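Local coordinates for uncharacterized protein (Jannaschia sp. CCS1, PDB 2PYQ) that is of unknown function but belongs to the DUF2853 family and folds into a small helical structure without strands, at residues 7-12 / 24-29; 62-67 / 101-106. One frame throughout, in Å; residues are numbered along the deposited sequence. Where two conformers were deposited one is given.

Contact 1. Residues 7-12 / 24-29; sequences DLIAQY and PDMALL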
loop_
_atom_site.group_PDB
_atom_site.type_symbol
_atom_site.label_atom_id
_atom_site.label_comp_id
_atom_site.label_asym_id
_atom_site.label_seq_id
_atom_site.Cartn_x
_atom_site.Cartn_y
_atom_site.Cartn_z
ATOM N N ASP A 7 -8.307 6.589 -12.757
ATOM C CA ASP A 7 -9.175 5.441 -12.363
ATOM C C ASP A 7 -8.543 4.664 -11.202
ATOM O O ASP A 7 -9.255 4.269 -10.259
ATOM C CB ASP A 7 -9.439 4.470 -13.516
ATOM C CG ASP A 7 -10.341 5.060 -14.617
ATOM O OD1 ASP A 7 -11.062 6.079 -14.397
ATOM O OD2 ASP A 7 -10.344 4.467 -15.743
ATOM N N LEU A 8 -7.232 4.459 -11.264
ATOM C CA LEU A 8 -6.486 3.748 -10.214
ATOM C C LEU A 8 -6.511 4.491 -8.886
ATOM O O LEU A 8 -6.849 3.896 -7.902
ATOM C CB LEU A 8 -5.037 3.464 -10.618
ATOM C CG LEU A 8 -4.850 2.264 -11.523
ATOM C CD1 LEU A 8 -3.427 2.213 -12.037
ATOM C CD2 LEU A 8 -5.209 0.983 -10.756
ATOM N N ILE A 9 -6.151 5.774 -8.871
ATOM C CA ILE A 9 -6.169 6.559 -7.642
ATOM C C ILE A 9 -7.599 6.593 -7.037
ATOM O O ILE A 9 -7.743 6.455 -5.837
ATOM C CB ILE A 9 -5.614 7.985 -7.818
ATOM C CG1 ILE A 9 -4.107 7.918 -8.080
ATOM C CG2 ILE A 9 -5.821 8.827 -6.538
ATOM C CD1 ILE A 9 -3.520 9.184 -8.539
ATOM N N ALA A 10 -8.619 6.749 -7.884
ATOM C CA ALA A 10 -10.036 6.707 -7.451
ATOM C C ALA A 10 -10.365 5.372 -6.808
ATOM O O ALA A 10 -11.032 5.324 -5.763
ATOM C CB ALA A 10 -10.969 6.986 -8.618
ATOM N N GLN A 11 -9.896 4.276 -7.415
ATOM C CA GLN A 11 -10.088 2.943 -6.853
ATOM C C GLN A 11 -9.362 2.791 -5.509
ATOM O O GLN A 11 -9.924 2.250 -4.555
ATOM C CB GLN A 11 -9.621 1.843 -7.811
ATOM C CG GLN A 11 -9.976 0.424 -7.330
ATOM C CD GLN A 11 -11.467 0.231 -7.131
ATOM O OE1 GLN A 11 -12.271 0.545 -8.033
ATOM N NE2 GLN A 11 -11.871 -0.254 -5.954
ATOM N N TYR A 12 -8.114 3.272 -5.445
ATOM C CA TYR A 12 -7.359 3.209 -4.175
ATOM C C TYR A 12 -8.095 3.955 -3.047
ATOM O O TYR A 12 -8.168 3.467 -1.936
ATOM C CB TYR A 12 -5.963 3.824 -4.309
ATOM C CG TYR A 12 -5.067 3.218 -5.365
ATOM C CD1 TYR A 12 -5.242 1.904 -5.834
ATOM C CD2 TYR A 12 -3.971 3.948 -5.853
ATOM C CE1 TYR A 12 -4.388 1.362 -6.800
ATOM C CE2 TYR A 12 -3.124 3.414 -6.789
ATOM C CZ TYR A 12 -3.325 2.126 -7.253
ATOM O OH TYR A 12 -2.485 1.589 -8.174
ATOM N N PRO A 24 -9.281 8.690 3.345
ATOM C CA PRO A 24 -8.004 8.799 2.622
ATOM C C PRO A 24 -7.413 10.211 2.591
ATOM O O PRO A 24 -8.153 11.195 2.366
ATOM C CB PRO A 24 -8.373 8.311 1.211
ATOM C CG PRO A 24 -9.805 8.518 1.091
ATOM C CD PRO A 24 -10.412 8.489 2.460
ATOM N N ASP A 25 -6.112 10.311 2.848
ATOM C CA ASP A 25 -5.350 11.568 2.726
ATOM C C ASP A 25 -4.926 11.553 1.261
ATOM O O ASP A 25 -3.994 10.844 0.878
ATOM C CB ASP A 25 -4.174 11.574 3.697
ATOM C CG ASP A 25 -3.299 12.809 3.591
ATOM O OD1 ASP A 25 -3.299 13.549 2.574
ATOM O OD2 ASP A 25 -2.558 13.030 4.573
HETATM N N MSE A 26 -5.649 12.284 0.428
HETATM C CA MSE A 26 -5.420 12.250 -1.030
HETATM C C MSE A 26 -4.036 12.742 -1.450
HETATM O O MSE A 26 -3.453 12.209 -2.396
HETATM C CB MSE A 26 -6.509 13.030 -1.793
HETATM C CG MSE A 26 -7.911 12.431 -1.638
HETATM SE SE MSE A 26 -8.085 10.592 -2.257
HETATM C CE MSE A 26 -7.740 10.845 -4.098
ATOM N N ALA A 27 -3.542 13.767 -0.750
ATOM C CA ALA A 27 -2.207 14.304 -1.029
ATOM C C ALA A 27 -1.172 13.207 -0.800
ATOM O O ALA A 27 -0.336 12.990 -1.649
ATOM C CB ALA A 27 -1.927 15.504 -0.143
ATOM N N LEU A 28 -1.261 12.491 0.322
ATOM C CA LEU A 28 -0.336 11.383 0.584
ATOM C C LEU A 28 -0.517 10.252 -0.420
ATOM O O LEU A 28 0.471 9.703 -0.924
ATOM C CB LEU A 28 -0.502 10.863 2.011
ATOM C CG LEU A 28 0.421 9.719 2.433
ATOM C CD1 LEU A 28 1.888 10.111 2.296
ATOM C CD2 LEU A 28 0.054 9.232 3.826
ATOM N N LEU A 29 -1.766 9.863 -0.656
ATOM C CA LEU A 29 -2.064 8.788 -1.601
ATOM C C LEU A 29 -1.454 9.060 -2.979
ATOM O O LEU A 29 -0.896 8.155 -3.583
ATOM C CB LEU A 29 -3.585 8.556 -1.718
ATOM C CG LEU A 29 -4.025 7.375 -2.594
ATOM C CD1 LEU A 29 -3.399 5.998 -2.159
ATOM C CD2 LEU A 29 -5.565 7.317 -2.569
#

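Contact 2. Residues 62-67 / 101-106; sequences NFLMKK and YMLTKH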
loop_
_atom_site.group_PDB
_atom_site.type_symbol
_atom_site.label_atom_id
_atom_site.label_comp_id
_atom_site.label_asym_id
_atom_site.label_seq_id
_atom_site.Cartn_x
_atom_site.Cartn_y
_atom_site.Cartn_z
ATOM N N ASN A 62 12.499 -4.085 1.199
ATOM C CA ASN A 62 12.596 -3.030 0.166
ATOM C C ASN A 62 11.781 -1.789 0.448
ATOM O O ASN A 62 12.252 -0.708 0.122
ATOM C CB ASN A 62 12.271 -3.555 -1.245
ATOM C CG ASN A 62 13.300 -4.546 -1.750
ATOM O OD1 ASN A 62 14.427 -4.611 -1.250
ATOM N ND2 ASN A 62 12.919 -5.310 -2.762
ATOM N N PHE A 63 10.592 -1.918 1.034
ATOM C CA PHE A 63 9.775 -0.737 1.327
ATOM C C PHE A 63 9.979 -0.217 2.758
ATOM O O PHE A 63 10.389 0.909 2.941
ATOM C CB PHE A 63 8.301 -0.983 1.026
ATOM C CG PHE A 63 7.448 0.225 1.263
ATOM C CD1 PHE A 63 7.536 1.328 0.403
ATOM C CD2 PHE A 63 6.573 0.296 2.372
ATOM C CE1 PHE A 63 6.764 2.479 0.626
ATOM C CE2 PHE A 63 5.799 1.436 2.583
ATOM C CZ PHE A 63 5.903 2.541 1.721
ATOM N N LEU A 64 9.711 -1.040 3.771
ATOM C CA LEU A 64 9.805 -0.585 5.166
ATOM C C LEU A 64 11.200 -0.203 5.571
ATOM O O LEU A 64 11.414 0.889 6.106
ATOM C CB LEU A 64 9.238 -1.623 6.159
ATOM C CG LEU A 64 7.744 -1.939 5.996
ATOM C CD1 LEU A 64 7.333 -2.970 7.025
ATOM C CD2 LEU A 64 6.883 -0.677 6.110
HETATM N N MSE A 65 12.141 -1.051 5.244
HETATM C CA MSE A 65 13.545 -0.891 5.687
HETATM C C MSE A 65 14.283 0.079 4.726
HETATM O O MSE A 65 14.869 1.019 5.141
HETATM C CB MSE A 65 14.264 -2.237 5.832
HETATM C CG MSE A 65 14.012 -2.944 7.141
HETATM SE SE MSE A 65 14.374 -4.808 6.902
HETATM C CE MSE A 65 14.994 -5.266 8.377
ATOM N N LYS A 66 14.235 -0.217 3.440
ATOM C CA LYS A 66 15.001 0.574 2.464
ATOM C C LYS A 66 14.403 1.962 2.197
ATOM O O LYS A 66 15.159 2.938 2.147
ATOM C CB LYS A 66 15.175 -0.188 1.152
ATOM N N LYS A 67 13.088 2.059 2.006
ATOM C CA LYS A 67 12.442 3.335 1.648
ATOM C C LYS A 67 11.963 4.164 2.841
ATOM O O LYS A 67 12.316 5.357 2.946
ATOM C CB LYS A 67 11.321 3.133 0.633
ATOM C CG LYS A 67 11.780 2.468 -0.701
ATOM C CD LYS A 67 12.912 3.217 -1.436
ATOM C CE LYS A 67 13.281 2.520 -2.743
ATOM N N TYR A 101 0.459 2.832 1.346
ATOM C CA TYR A 101 -0.181 3.955 2.014
ATOM C C TYR A 101 -0.476 3.577 3.466
ATOM O O TYR A 101 -0.155 4.315 4.384
ATOM C CB TYR A 101 -1.483 4.337 1.295
ATOM C CG TYR A 101 -2.315 5.383 2.010
ATOM C CD1 TYR A 101 -3.212 5.019 3.042
ATOM C CD2 TYR A 101 -2.218 6.723 1.681
ATOM C CE1 TYR A 101 -3.974 5.959 3.714
ATOM C CE2 TYR A 101 -2.989 7.686 2.337
ATOM C CZ TYR A 101 -3.857 7.299 3.362
ATOM O OH TYR A 101 -4.590 8.266 4.011
HETATM N N MSE A 102 -1.102 2.411 3.651
HETATM C CA MSE A 102 -1.474 1.955 5.017
HETATM C C MSE A 102 -0.241 1.749 5.896
HETATM O O MSE A 102 -0.278 2.121 7.061
HETATM C CB MSE A 102 -2.368 0.708 4.982
HETATM C CG MSE A 102 -3.807 1.022 4.629
HETATM SE SE MSE A 102 -4.947 -0.532 4.993
HETATM C CE MSE A 102 -4.488 -1.089 3.620
ATOM N N LEU A 103 0.818 1.173 5.360
ATOM C CA LEU A 103 2.049 0.988 6.132
ATOM C C LEU A 103 2.677 2.341 6.516
ATOM O O LEU A 103 3.144 2.518 7.645
ATOM C CB LEU A 103 3.065 0.142 5.379
ATOM C CG LEU A 103 2.673 -1.341 5.214
ATOM C CD1 LEU A 103 3.560 -2.000 4.203
ATOM C CD2 LEU A 103 2.734 -2.060 6.565
ATOM N N THR A 104 2.712 3.274 5.568
ATOM C CA THR A 104 3.243 4.628 5.837
ATOM C C THR A 104 2.487 5.310 7.000
ATOM O O THR A 104 3.128 5.863 7.938
ATOM C CB THR A 104 3.197 5.496 4.551
ATOM O OG1 THR A 104 3.956 4.851 3.519
ATOM C CG2 THR A 104 3.791 6.853 4.813
ATOM N N LYS A 105 1.157 5.293 6.934
ATOM C CA LYS A 105 0.286 5.713 8.053
ATOM C C LYS A 105 0.560 4.975 9.374
ATOM O O LYS A 105 0.684 5.591 10.384
ATOM C CB LYS A 105 -1.188 5.600 7.699
ATOM C CG LYS A 105 -1.728 6.547 6.721
ATOM C CD LYS A 105 -1.251 7.814 6.941
ATOM C CE LYS A 105 -2.308 8.748 6.882
ATOM N NZ LYS A 105 -2.172 9.675 8.049
ATOM N N HIS A 106 0.625 3.655 9.286
ATOM C CA HIS A 106 0.764 2.789 10.468
ATOM C C HIS A 106 2.028 3.063 11.245
ATOM O O HIS A 106 2.005 3.084 12.462
ATOM C CB HIS A 106 0.756 1.318 10.029
ATOM C CG HIS A 106 0.957 0.356 11.131
ATOM N ND1 HIS A 106 -0.080 -0.048 11.953
ATOM C CD2 HIS A 106 2.049 -0.343 11.527
ATOM C CE1 HIS A 106 0.402 -0.915 12.849
ATOM N NE2 HIS A 106 1.680 -1.100 12.616
#

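Contact 1. Residues 7-12 / 24-29
Ile9 meets the helix that starts at residue 26 through its CG2 methyl, which lies 3.7 Å from CE of Met26, a selenomethionine. At chi1 -69° CG1 lies beside the backbone N and CG2 opposite that N, and it is the CG2 branch that meets Met26. The Met26 chain bends at chi2 and again at chi3, and the double bend brings its terminal methyl over to Ile9 although its CB does not face helix 4-18. Leu29 lays its CD2 methyl against the Ile9 carbonyl, 4.0 Å from Ile9 O. One turn on, Tyr12 receives both methyls of Leu29 at its CB: CD2 at 3.9 Å and CD1 at 4.0 Å from Tyr12 CB. The leucine thus sits against the root of the tyrosine, and CD1 approaches the ring obliquely. No hydrogen bond crosses; the side chains meet through apolar carbons. Asp25 is the N-cap of helix 26-36; its OD1 accepts from Leu28 N at 3.2 Å, nearly straight but from above the carboxylate plane. The contact joins two consecutive helices, 4-18 and 26-36, near the beginning of the second. Leu29 also packs on Leu16, Ile9 reaches Glu30 and Thr33, and Tyr12 touches Ala97 and Val98 of helix 96-106.

Contact 2. Residues 62-67 / 101-106
This is a buried helix-helix contact in the core of the all-helical fold, made where helix 53-65 nears its C-terminal end and meets helix 96-106, the last helix of the chain. Phe63 and Leu64 touch Leu103 and Thr104, and the backbones come nearest at Leu64 and Leu103, whose CA atoms are 8.0 Å apart. Phe63 carries its ring anti to the backbone N (chi1 -178°), a setting that carries the ring across to helix 96-106, where it presents its edge. Thr104 OG1 lies at that edge, in the ring plane and 3.5 Å from Phe63 CZ. The two side chains cross at about a right angle. This is a polar atom against an aromatic rim, not a hydrogen bond: Thr104 OG1 is bonded to Tyr100 O, one turn back in its own helix, which accounts for the hydroxyl in this buried place. Farther round the same rim, Phe63 CE2 is 4.1 Å from Leu103 CB. Leu64 comes to Leu103 by a different route. Its CB does not face the partner helix, but the chain extends beyond it and lays CD2 4.0 Å from Leu103 CB, with Leu103 CD1 at 4.1 Å from the same Leu64 CD2. The CB of Leu103 is therefore shared, touched by the aromatic edge of Phe63 and by a methyl of Leu64. The turn at 62-65 is of the wider pi type, and the bond from Lys67 N to Phe63 O is weak. Around the contact, the Phe63 ring stacks with Tyr100 and also meets Leu68 and Tyr113 in loops. Helix 74-87 also borders the contact, with Leu64 on Ile80 and Leu103 on Val83, so three helices come together here.

How the contacts relate
Contact 1 and contact 2 follow one another along the chain, and their centres lie about 16 Å apart. Helix 96-106 joins them: Leu103 and Thr104 serve contact 2, while Tyr101 and Lys105 of the same helix reach the segment 24-29. Tyr101 OH sits 2.8 Å from Asp25 N, a probable hydrogen bond at the start of helix 26-36. Beside it, Leu28 packs its CD2 3.7 Å from Tyr101 CE2 and 3.7 Å from Lys105 CD, while Lys105 NZ forms a salt bridge with Glu110. The last helix thus links the N-terminal helix pair with the end of helix 53-65. The function of the protein being unknown, neither contact can be assigned to a site.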